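Local coordinates for protein transcriptional regulator, IclR family (PDB 5TJJ) that probably acts as a DNA-binding transcription factor of the IclR family, with a helix-turn-helix domain joined to a GAF-like C-terminal domain, at residues Q137-Y142 and G198-G203; D114-I119 and A144-C149; N173-E178 and V182-E187. All coordinates share one frame; numbering follows the deposited sequence.

Interaction 1 of 3, residues Q137-Y142 and G198-G203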
loop_
_atom_site.group_PDB
_atom_site.type_symbol
_atom_site.label_atom_id
_atom_site.label_comp_id
_atom_site.label_asym_id
_atom_site.label_seq_id
_atom_site.Cartn_x
_atom_site.Cartn_y
_atom_site.Cartn_z
ATOM N N GLN A 137 13.836 -18.938 -15.091
ATOM C CA GLN A 137 13.884 -19.186 -16.520
ATOM C C GLN A 137 13.236 -18.039 -17.286
ATOM O O GLN A 137 12.133 -17.602 -16.945
ATOM C CB GLN A 137 13.201 -20.496 -16.894
ATOM C CG GLN A 137 13.706 -21.069 -18.220
ATOM C CD GLN A 137 12.986 -22.346 -18.651
ATOM O OE1 GLN A 137 12.084 -22.850 -17.961
ATOM N NE2 GLN A 137 13.376 -22.873 -19.806
ATOM N N GLN A 138 13.939 -17.577 -18.313
ATOM C CA GLN A 138 13.490 -16.515 -19.173
ATOM C C GLN A 138 13.077 -17.069 -20.518
ATOM O O GLN A 138 13.626 -18.065 -20.979
ATOM C CB GLN A 138 14.587 -15.489 -19.393
ATOM C CG GLN A 138 15.251 -14.975 -18.125
ATOM C CD GLN A 138 16.152 -13.782 -18.393
ATOM O OE1 GLN A 138 15.884 -12.962 -19.277
ATOM N NE2 GLN A 138 17.220 -13.680 -17.637
ATOM N N PHE A 139 12.113 -16.399 -21.139
ATOM C CA PHE A 139 11.563 -16.792 -22.429
ATOM C C PHE A 139 11.323 -15.559 -23.291
ATOM O O PHE A 139 11.245 -14.442 -22.772
ATOM C CB PHE A 139 10.198 -17.437 -22.244
ATOM C CG PHE A 139 10.183 -18.558 -21.272
ATOM C CD1 PHE A 139 10.456 -19.842 -21.681
ATOM C CD2 PHE A 139 9.863 -18.327 -19.942
ATOM C CE1 PHE A 139 10.424 -20.895 -20.783
ATOM C CE2 PHE A 139 9.816 -19.369 -19.039
ATOM C CZ PHE A 139 10.101 -20.659 -19.457
ATOM N N PRO A 140 11.167 -15.763 -24.606
ATOM C CA PRO A 140 10.734 -14.647 -25.426
ATOM C C PRO A 140 9.286 -14.285 -25.115
ATOM O O PRO A 140 8.471 -15.169 -24.791
ATOM C CB PRO A 140 10.852 -15.192 -26.847
ATOM C CG PRO A 140 10.614 -16.649 -26.676
ATOM C CD PRO A 140 11.335 -16.993 -25.405
ATOM N N VAL A 141 9.003 -12.987 -25.204
ATOM C CA VAL A 141 7.687 -12.422 -24.956
ATOM C C VAL A 141 6.568 -12.979 -25.846
ATOM O O VAL A 141 5.414 -12.916 -25.443
ATOM C CB VAL A 141 7.696 -10.865 -25.053
ATOM C CG1 VAL A 141 7.947 -10.383 -26.496
ATOM C CG2 VAL A 141 6.409 -10.260 -24.463
ATOM N N TYR A 142 6.890 -13.514 -27.024
ATOM C CA TYR A 142 5.889 -14.176 -27.886
ATOM C C TYR A 142 5.565 -15.652 -27.585
ATOM O O TYR A 142 4.627 -16.224 -28.183
ATOM C CB TYR A 142 6.272 -14.053 -29.375
ATOM C CG TYR A 142 7.666 -14.520 -29.765
ATOM C CD1 TYR A 142 7.939 -15.871 -29.942
ATOM C CD2 TYR A 142 8.700 -13.596 -29.995
ATOM C CE1 TYR A 142 9.214 -16.306 -30.306
ATOM C CE2 TYR A 142 9.977 -14.021 -30.359
ATOM C CZ TYR A 142 10.228 -15.378 -30.519
ATOM O OH TYR A 142 11.478 -15.834 -30.881
ATOM N N GLY A 198 1.538 -27.461 -26.465
ATOM C CA GLY A 198 2.822 -27.907 -26.934
ATOM C C GLY A 198 3.565 -26.906 -27.779
ATOM O O GLY A 198 4.296 -27.306 -28.667
ATOM N N GLU A 199 3.424 -25.617 -27.481
ATOM C CA GLU A 199 4.083 -24.570 -28.268
ATOM C C GLU A 199 5.520 -24.334 -27.831
ATOM O O GLU A 199 6.359 -24.061 -28.674
ATOM C CB GLU A 199 3.271 -23.281 -28.276
ATOM C CG GLU A 199 2.020 -23.397 -29.146
ATOM C CD GLU A 199 1.115 -22.165 -29.094
ATOM O OE1 GLU A 199 1.625 -21.013 -29.165
ATOM O OE2 GLU A 199 -0.125 -22.340 -28.993
ATOM N N LEU A 200 5.821 -24.470 -26.543
ATOM C CA LEU A 200 7.230 -24.514 -26.096
ATOM C C LEU A 200 7.749 -25.905 -25.754
ATOM O O LEU A 200 8.894 -26.205 -26.036
ATOM C CB LEU A 200 7.461 -23.633 -24.874
ATOM C CG LEU A 200 7.394 -22.135 -25.098
ATOM C CD1 LEU A 200 7.715 -21.467 -23.770
ATOM C CD2 LEU A 200 8.316 -21.641 -26.203
ATOM N N TRP A 201 6.933 -26.731 -25.104
ATOM C CA TRP A 201 7.377 -28.050 -24.646
ATOM C C TRP A 201 6.449 -29.114 -25.185
ATOM O O TRP A 201 5.254 -29.047 -24.953
ATOM C CB TRP A 201 7.338 -28.100 -23.130
ATOM C CG TRP A 201 8.268 -27.168 -22.473
ATOM C CD1 TRP A 201 9.614 -27.225 -22.504
ATOM C CD2 TRP A 201 7.926 -26.051 -21.660
ATOM N NE1 TRP A 201 10.143 -26.200 -21.780
ATOM C CE2 TRP A 201 9.127 -25.467 -21.239
ATOM C CE3 TRP A 201 6.718 -25.479 -21.253
ATOM C CZ2 TRP A 201 9.170 -24.349 -20.407
ATOM C CZ3 TRP A 201 6.754 -24.345 -20.425
ATOM C CH2 TRP A 201 7.977 -23.805 -20.007
ATOM N N PRO A 202 6.987 -30.113 -25.894
ATOM C CA PRO A 202 6.083 -31.185 -26.318
ATOM C C PRO A 202 5.389 -31.797 -25.099
ATOM O O PRO A 202 6.029 -31.962 -24.066
ATOM C CB PRO A 202 6.999 -32.192 -26.987
ATOM C CG PRO A 202 8.280 -31.494 -27.209
ATOM C CD PRO A 202 8.388 -30.435 -26.164
ATOM N N GLY A 203 4.081 -32.029 -25.212
ATOM C CA GLY A 203 3.276 -32.630 -24.136
ATOM C C GLY A 203 2.682 -31.708 -23.091
ATOM O O GLY A 203 1.858 -32.150 -22.300
#

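Interaction 2 of 3, residues D114-I119 and A144-C149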
loop_
_atom_site.group_PDB
_atom_site.type_symbol
_atom_site.label_atom_id
_atom_site.label_comp_id
_atom_site.label_asym_id
_atom_site.label_seq_id
_atom_site.Cartn_x
_atom_site.Cartn_y
_atom_site.Cartn_z
ATOM N N ASP A 114 12.258 -7.795 -24.846
ATOM C CA ASP A 114 11.376 -8.852 -25.351
ATOM C C ASP A 114 11.511 -10.196 -24.620
ATOM O O ASP A 114 11.334 -11.240 -25.222
ATOM C CB ASP A 114 11.557 -9.015 -26.863
ATOM C CG ASP A 114 11.234 -7.729 -27.647
ATOM O OD1 ASP A 114 10.257 -7.015 -27.313
ATOM O OD2 ASP A 114 11.952 -7.432 -28.625
ATOM N N ARG A 115 11.833 -10.150 -23.332
ATOM C CA ARG A 115 11.916 -11.348 -22.519
ATOM C C ARG A 115 10.833 -11.315 -21.457
ATOM O O ARG A 115 10.346 -10.248 -21.052
ATOM C CB ARG A 115 13.271 -11.503 -21.792
ATOM C CG ARG A 115 14.547 -11.372 -22.604
ATOM C CD ARG A 115 14.732 -12.492 -23.606
ATOM N NE ARG A 115 15.228 -13.727 -22.986
ATOM C CZ ARG A 115 15.540 -14.845 -23.657
ATOM N NH1 ARG A 115 15.417 -14.896 -24.996
ATOM N NH2 ARG A 115 15.974 -15.920 -22.989
ATOM N N VAL A 116 10.502 -12.508 -20.978
ATOM C CA VAL A 116 9.680 -12.697 -19.781
ATOM C C VAL A 116 10.398 -13.659 -18.870
ATOM O O VAL A 116 11.246 -14.421 -19.349
ATOM C CB VAL A 116 8.270 -13.227 -20.108
ATOM C CG1 VAL A 116 7.507 -12.205 -20.951
ATOM C CG2 VAL A 116 8.298 -14.547 -20.827
ATOM N N ILE A 117 10.031 -13.655 -17.585
ATOM C CA ILE A 117 10.666 -14.528 -16.597
ATOM C C ILE A 117 9.658 -15.124 -15.589
ATOM O O ILE A 117 8.743 -14.436 -15.120
ATOM C CB ILE A 117 11.832 -13.790 -15.904
ATOM C CG1 ILE A 117 12.660 -14.723 -15.035
ATOM C CG2 ILE A 117 11.345 -12.622 -15.071
ATOM C CD1 ILE A 117 13.859 -14.043 -14.381
ATOM N N TYR A 118 9.813 -16.416 -15.290
ATOM C CA TYR A 118 9.121 -17.029 -14.154
ATOM C C TYR A 118 9.683 -16.464 -12.841
ATOM O O TYR A 118 10.889 -16.517 -12.606
ATOM C CB TYR A 118 9.304 -18.542 -14.156
ATOM C CG TYR A 118 8.553 -19.321 -15.213
ATOM C CD1 TYR A 118 7.597 -18.719 -16.038
ATOM C CD2 TYR A 118 8.786 -20.691 -15.370
ATOM C CE1 TYR A 118 6.907 -19.448 -16.989
ATOM C CE2 TYR A 118 8.090 -21.442 -16.317
ATOM C CZ TYR A 118 7.139 -20.812 -17.130
ATOM O OH TYR A 118 6.421 -21.518 -18.102
ATOM N N ILE A 119 8.813 -15.895 -12.012
ATOM C CA ILE A 119 9.214 -15.365 -10.698
ATOM C C ILE A 119 8.633 -16.136 -9.503
ATOM O O ILE A 119 8.968 -15.859 -8.380
ATOM C CB ILE A 119 8.940 -13.853 -10.591
ATOM C CG1 ILE A 119 7.466 -13.528 -10.744
ATOM C CG2 ILE A 119 9.710 -13.085 -11.660
ATOM C CD1 ILE A 119 7.100 -12.151 -10.195
ATOM N N ALA A 144 4.198 -18.974 -26.453
ATOM C CA ALA A 144 3.130 -19.764 -25.812
ATOM C C ALA A 144 2.014 -18.877 -25.196
ATOM O O ALA A 144 1.958 -17.675 -25.480
ATOM C CB ALA A 144 3.740 -20.733 -24.782
ATOM N N ALA A 145 1.136 -19.462 -24.377
ATOM C CA ALA A 145 -0.024 -18.752 -23.829
ATOM C C ALA A 145 0.329 -17.471 -23.076
ATOM O O ALA A 145 -0.317 -16.416 -23.273
ATOM C CB ALA A 145 -0.847 -19.673 -22.937
ATOM N N PHE A 146 1.348 -17.561 -22.228
ATOM C CA PHE A 146 1.734 -16.416 -21.414
ATOM C C PHE A 146 2.361 -15.270 -22.213
ATOM O O PHE A 146 2.174 -14.106 -21.837
ATOM C CB PHE A 146 2.598 -16.797 -20.199
ATOM C CG PHE A 146 3.854 -17.510 -20.530
ATOM C CD1 PHE A 146 4.960 -16.818 -20.997
ATOM C CD2 PHE A 146 3.950 -18.887 -20.346
ATOM C CE1 PHE A 146 6.138 -17.490 -21.300
ATOM C CE2 PHE A 146 5.126 -19.557 -20.640
ATOM C CZ PHE A 146 6.223 -18.854 -21.105
ATOM N N GLY A 147 3.096 -15.598 -23.280
ATOM C CA GLY A 147 3.612 -14.609 -24.202
ATOM C C GLY A 147 2.491 -13.779 -24.830
ATOM O O GLY A 147 2.470 -12.548 -24.738
ATOM N N ARG A 148 1.534 -14.472 -25.432
ATOM C CA ARG A 148 0.359 -13.831 -26.006
ATOM C C ARG A 148 -0.446 -12.943 -25.036
ATOM O O ARG A 148 -1.103 -11.989 -25.478
ATOM C CB ARG A 148 -0.583 -14.900 -26.557
ATOM C CG ARG A 148 -0.054 -15.616 -27.777
ATOM C CD ARG A 148 -1.184 -16.254 -28.566
ATOM N NE ARG A 148 -1.517 -17.571 -28.054
ATOM C CZ ARG A 148 -0.785 -18.661 -28.231
ATOM N NH1 ARG A 148 0.347 -18.628 -28.937
ATOM N NH2 ARG A 148 -1.204 -19.796 -27.706
ATOM N N CYS A 149 -0.442 -13.271 -23.743
ATOM C CA CYS A 149 -1.116 -12.409 -22.786
ATOM C C CYS A 149 -0.421 -11.085 -22.567
ATOM O O CYS A 149 -1.099 -10.126 -22.269
ATOM C CB CYS A 149 -1.321 -13.072 -21.438
ATOM S SG CYS A 149 -2.587 -14.331 -21.457
#

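Interaction 3 of 3, residues N173-E178 and V182-E187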
loop_
_atom_site.group_PDB
_atom_site.type_symbol
_atom_site.label_atom_id
_atom_site.label_comp_id
_atom_site.label_asym_id
_atom_site.label_seq_id
_atom_site.Cartn_x
_atom_site.Cartn_y
_atom_site.Cartn_z
ATOM N N ASN A 173 4.185 -27.666 -33.177
ATOM C CA ASN A 173 2.938 -26.956 -32.873
ATOM C C ASN A 173 3.137 -25.480 -32.625
ATOM O O ASN A 173 2.157 -24.788 -32.372
ATOM C CB ASN A 173 2.268 -27.525 -31.621
ATOM C CG ASN A 173 2.081 -29.024 -31.675
ATOM O OD1 ASN A 173 2.139 -29.624 -32.732
ATOM N ND2 ASN A 173 1.848 -29.636 -30.511
ATOM N N SER A 174 4.379 -24.998 -32.644
ATOM C CA SER A 174 4.651 -23.563 -32.587
ATOM C C SER A 174 3.928 -22.810 -33.695
ATOM O O SER A 174 3.796 -23.290 -34.823
ATOM C CB SER A 174 6.148 -23.253 -32.676
ATOM O OG SER A 174 6.764 -23.378 -31.417
ATOM N N ILE A 175 3.448 -21.626 -33.344
ATOM C CA ILE A 175 2.772 -20.765 -34.278
ATOM C C ILE A 175 3.872 -19.885 -34.817
ATOM O O ILE A 175 4.498 -19.127 -34.071
ATOM C CB ILE A 175 1.679 -19.889 -33.621
ATOM C CG1 ILE A 175 0.792 -20.692 -32.644
ATOM C CG2 ILE A 175 0.833 -19.241 -34.711
ATOM C CD1 ILE A 175 0.218 -21.992 -33.181
ATOM N N THR A 176 4.134 -20.066 -36.098
ATOM C CA THR A 176 5.016 -19.219 -36.890
ATOM C C THR A 176 4.329 -18.512 -38.078
ATOM O O THR A 176 4.946 -17.655 -38.697
ATOM C CB THR A 176 6.168 -20.079 -37.443
ATOM O OG1 THR A 176 5.636 -21.210 -38.153
ATOM C CG2 THR A 176 7.031 -20.575 -36.291
ATOM N N ASP A 177 3.091 -18.891 -38.411
ATOM C CA ASP A 177 2.279 -18.193 -39.411
ATOM C C ASP A 177 1.821 -16.827 -38.880
ATOM O O ASP A 177 1.026 -16.766 -37.940
ATOM C CB ASP A 177 1.057 -19.053 -39.770
ATOM C CG ASP A 177 0.156 -18.424 -40.842
ATOM O OD1 ASP A 177 0.541 -17.427 -41.507
ATOM O OD2 ASP A 177 -0.959 -18.957 -41.027
ATOM N N GLU A 178 2.293 -15.750 -39.513
ATOM C CA GLU A 178 2.011 -14.382 -39.068
ATOM C C GLU A 178 0.535 -14.021 -39.013
ATOM O O GLU A 178 0.090 -13.408 -38.039
ATOM C CB GLU A 178 2.753 -13.373 -39.932
ATOM C CG GLU A 178 4.266 -13.429 -39.761
ATOM C CD GLU A 178 4.997 -13.151 -41.061
ATOM O OE1 GLU A 178 5.660 -14.093 -41.572
ATOM O OE2 GLU A 178 4.884 -12.003 -41.579
ATOM N N VAL A 182 -1.451 -13.065 -35.388
ATOM C CA VAL A 182 -2.272 -11.857 -35.247
ATOM C C VAL A 182 -3.706 -12.208 -34.851
ATOM O O VAL A 182 -4.258 -11.582 -33.955
ATOM C CB VAL A 182 -2.246 -10.966 -36.521
ATOM C CG1 VAL A 182 -3.281 -9.853 -36.455
ATOM C CG2 VAL A 182 -0.871 -10.357 -36.704
ATOM N N ARG A 183 -4.290 -13.213 -35.491
ATOM C CA ARG A 183 -5.633 -13.673 -35.123
ATOM C C ARG A 183 -5.679 -14.180 -33.664
ATOM O O ARG A 183 -6.623 -13.880 -32.929
ATOM C CB ARG A 183 -6.140 -14.758 -36.097
ATOM C CG ARG A 183 -7.654 -14.946 -36.075
ATOM C CD ARG A 183 -8.107 -16.114 -36.954
ATOM N NE ARG A 183 -7.569 -17.388 -36.454
ATOM C CZ ARG A 183 -8.029 -18.077 -35.400
ATOM N NH1 ARG A 183 -9.076 -17.642 -34.687
ATOM N NH2 ARG A 183 -7.433 -19.219 -35.053
ATOM N N LEU A 184 -4.660 -14.939 -33.264
ATOM C CA LEU A 184 -4.512 -15.360 -31.871
ATOM C C LEU A 184 -4.332 -14.191 -30.876
ATOM O O LEU A 184 -4.891 -14.236 -29.776
ATOM C CB LEU A 184 -3.365 -16.372 -31.723
ATOM C CG LEU A 184 -3.668 -17.750 -32.316
ATOM C CD1 LEU A 184 -2.504 -18.683 -32.091
ATOM C CD2 LEU A 184 -4.945 -18.325 -31.723
ATOM N N LEU A 185 -3.591 -13.155 -31.258
ATOM C CA LEU A 185 -3.484 -11.982 -30.385
ATOM C C LEU A 185 -4.821 -11.245 -30.295
ATOM O O LEU A 185 -5.254 -10.866 -29.199
ATOM C CB LEU A 185 -2.379 -11.036 -30.821
ATOM C CG LEU A 185 -0.949 -11.556 -30.681
ATOM C CD1 LEU A 185 0.017 -10.685 -31.477
ATOM C CD2 LEU A 185 -0.535 -11.631 -29.222
ATOM N N GLN A 186 -5.483 -11.064 -31.432
ATOM C CA GLN A 186 -6.795 -10.421 -31.431
ATOM C C GLN A 186 -7.745 -11.152 -30.503
ATOM O O GLN A 186 -8.397 -10.493 -29.677
ATOM C CB GLN A 186 -7.389 -10.282 -32.843
ATOM C CG GLN A 186 -7.006 -8.975 -33.510
ATOM C CD GLN A 186 -6.979 -9.009 -35.041
ATOM O OE1 GLN A 186 -7.257 -10.027 -35.685
ATOM N NE2 GLN A 186 -6.615 -7.877 -35.631
ATOM N N GLU A 187 -7.803 -12.485 -30.598
ATOM C CA GLU A 187 -8.782 -13.224 -29.805
ATOM C C GLU A 187 -8.420 -13.207 -28.323
ATOM O O GLU A 187 -9.327 -13.132 -27.489
ATOM C CB GLU A 187 -9.095 -14.644 -30.348
ATOM C CG GLU A 187 -8.282 -15.796 -29.774
ATOM C CD GLU A 187 -8.797 -17.188 -30.165
ATOM O OE1 GLU A 187 -9.942 -17.306 -30.647
ATOM O OE2 GLU A 187 -8.049 -18.189 -29.963
#

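Interaction 1 of 3, residues Q137-Y142 and G198-G203
Phe139, on the edge strand 138-140 of the antiparallel sheet in the GAF-like IclR C-terminal domain, meets Leu200 and Trp201 of the loop that joins strands 194-197 and 204-212. It is a good example of an edge strand being packed through side chains rather than extended by another strand: the nearest CA atoms, of Phe139 and Leu200, are still 9.6 Å apart. The phenyl ring and the indole pass at about a right angle, with the six-membered ring of Trp201 tilted 85° from the Phe139 plane and the two centroids 5.8 Å apart. The approach is oblique, and two neighbouring atoms of each ring share it: Phe139 CE1 lies 3.7 Å from Trp201 CZ2, while Phe139 CZ is 3.8 Å from Trp201 CH2. Leu200 meets the next ring atom along, obliquely, its CD1 methyl 3.8 Å from Phe139 CD1. In Phe139, CG is anti to the carbonyl carbon (chi1 -53°), which directs the ring to the loop; Tyr118 of strand 115-122 and Phe146 of helix 144-151 meet the same ring. An alanine here is likely to open a gap between strand and loop, leaving Trp201 CZ2 and CH2 and the Leu200 methyl without their aromatic partner. Gln137 adds a looser touch at the margin. Its extended chain runs past the indole in the opposite direction, the amide turned 44° from the indole plane, and OE1 comes up at the indole edge, 4.1 Å from Trp201 CZ2.

Interaction 2 of 3, residues D114-I119 and A144-C149
Phe146, on helix 144-151, points its ring at Val116 and Tyr118 of strand 115-122, and following it outward from the backbone shows how one aromatic side chain can join a helix to a sheet. At CB the chain leaves the helix toward the strand; CG then sits between the backbone N and the carbonyl carbon (chi1 58°), and this torsion places the ring between Val116 and Tyr118. Along one side CD1 lies 4.0 Å from Val116 CG2, and CE1 comes closer to the same methyl, at 3.7 Å; the methyl approaches the ring obliquely. The other side belongs to Tyr118. Phe146 CE2 is 4.1 Å from Tyr118 CE1 and 3.5 Å from Tyr118 OH, and the tip atom CZ is 4.0 Å from that hydroxyl oxygen. The tyrosine presents its edge to the face of the phenylalanine, an offset T-shaped pair with planes at 67° and centroids 5.7 Å apart. CB of Tyr118 does not aim at the helix; it is the length of the side chain that brings CE1 over the Phe146 face and the hydroxyl close to CE2. All three residues are buried. The ring of Phe139 meets both Tyr118 and Phe146, completing an aromatic cluster, while Val106 and Val108 of strand 104-110 back the tyrosine. One residue back, Ala145 packs on Ala206 and Ala208 of strand 204-212, further across the same sheet. The arrangement is that of a helix laid against an antiparallel sheet through an aromatic core, as in the GAF-like domain of IclR regulators.

Interaction 3 of 3, residues N173-E178 and V182-E187
The N-terminal turn of helix 178-191 begins with Glu178 accepting a backbone hydrogen bond from Val182, and the loop that leads into it folds back so that Ile175 touches Leu184, two residues beyond Val182. Asp177 occupies the N-cap position, its OD1 making a weak hydrogen bond to the backbone N of Glu179. The contact thus illustrates how a helix start is supported by its backbone and by the residues just ahead of it. The i to i+4 bond from Val182 N to Glu178 O measures 3.1 Å and is almost straight, with an angle of 173° at the hydrogen. Val182 also brings a methyl to the same oxygen: with CG1 anti to the backbone N (chi1 170°), CG2 is left beside that N, 3.5 Å from Glu178 O. The carboxylate of Glu178 leads away from this spot and forms a salt bridge with Arg164, tying the new helix to the end of helix 156-164; the side chain of Val182 packs on Trp159 and Leu163 of that helix. Across the bend, Ile175 and Leu184 reach toward one another tip to tip, Ile175 CG1 lying 3.9 Å from Leu184 CD1. Ile175 rests as well on Tyr181 of the first helical turns, and Leu184 on Arg148 of helix 144-151. The chemistry is therefore divided: a directional backbone bond is one of those that define the first turn, whereas the aliphatic touch between Ile175 and Leu184, having no directional demand, is likely to tolerate small shifts of the incoming loop.

All three contacts lie within the IclR C-terminal domain, on the same side of the chain's centre. Interactions 1 and 2 are neighbours, their centres about 8 Å apart; they alternate along the chain and share the sheet in which strands 115-122 and 138-140 are paired. Interaction 3 follows interaction 2 and is nested inside the loop closed by interaction 1, its centre about 14 Å from that of interaction 1 and 15 Å from that of interaction 2. Polar links join them: Glu199 forms a salt bridge with Arg148, and its carbonyl oxygen accepts a hydrogen bond from Ser174. Sheet edge, covering helix and outer helix-loop layer thus form one continuous packed region.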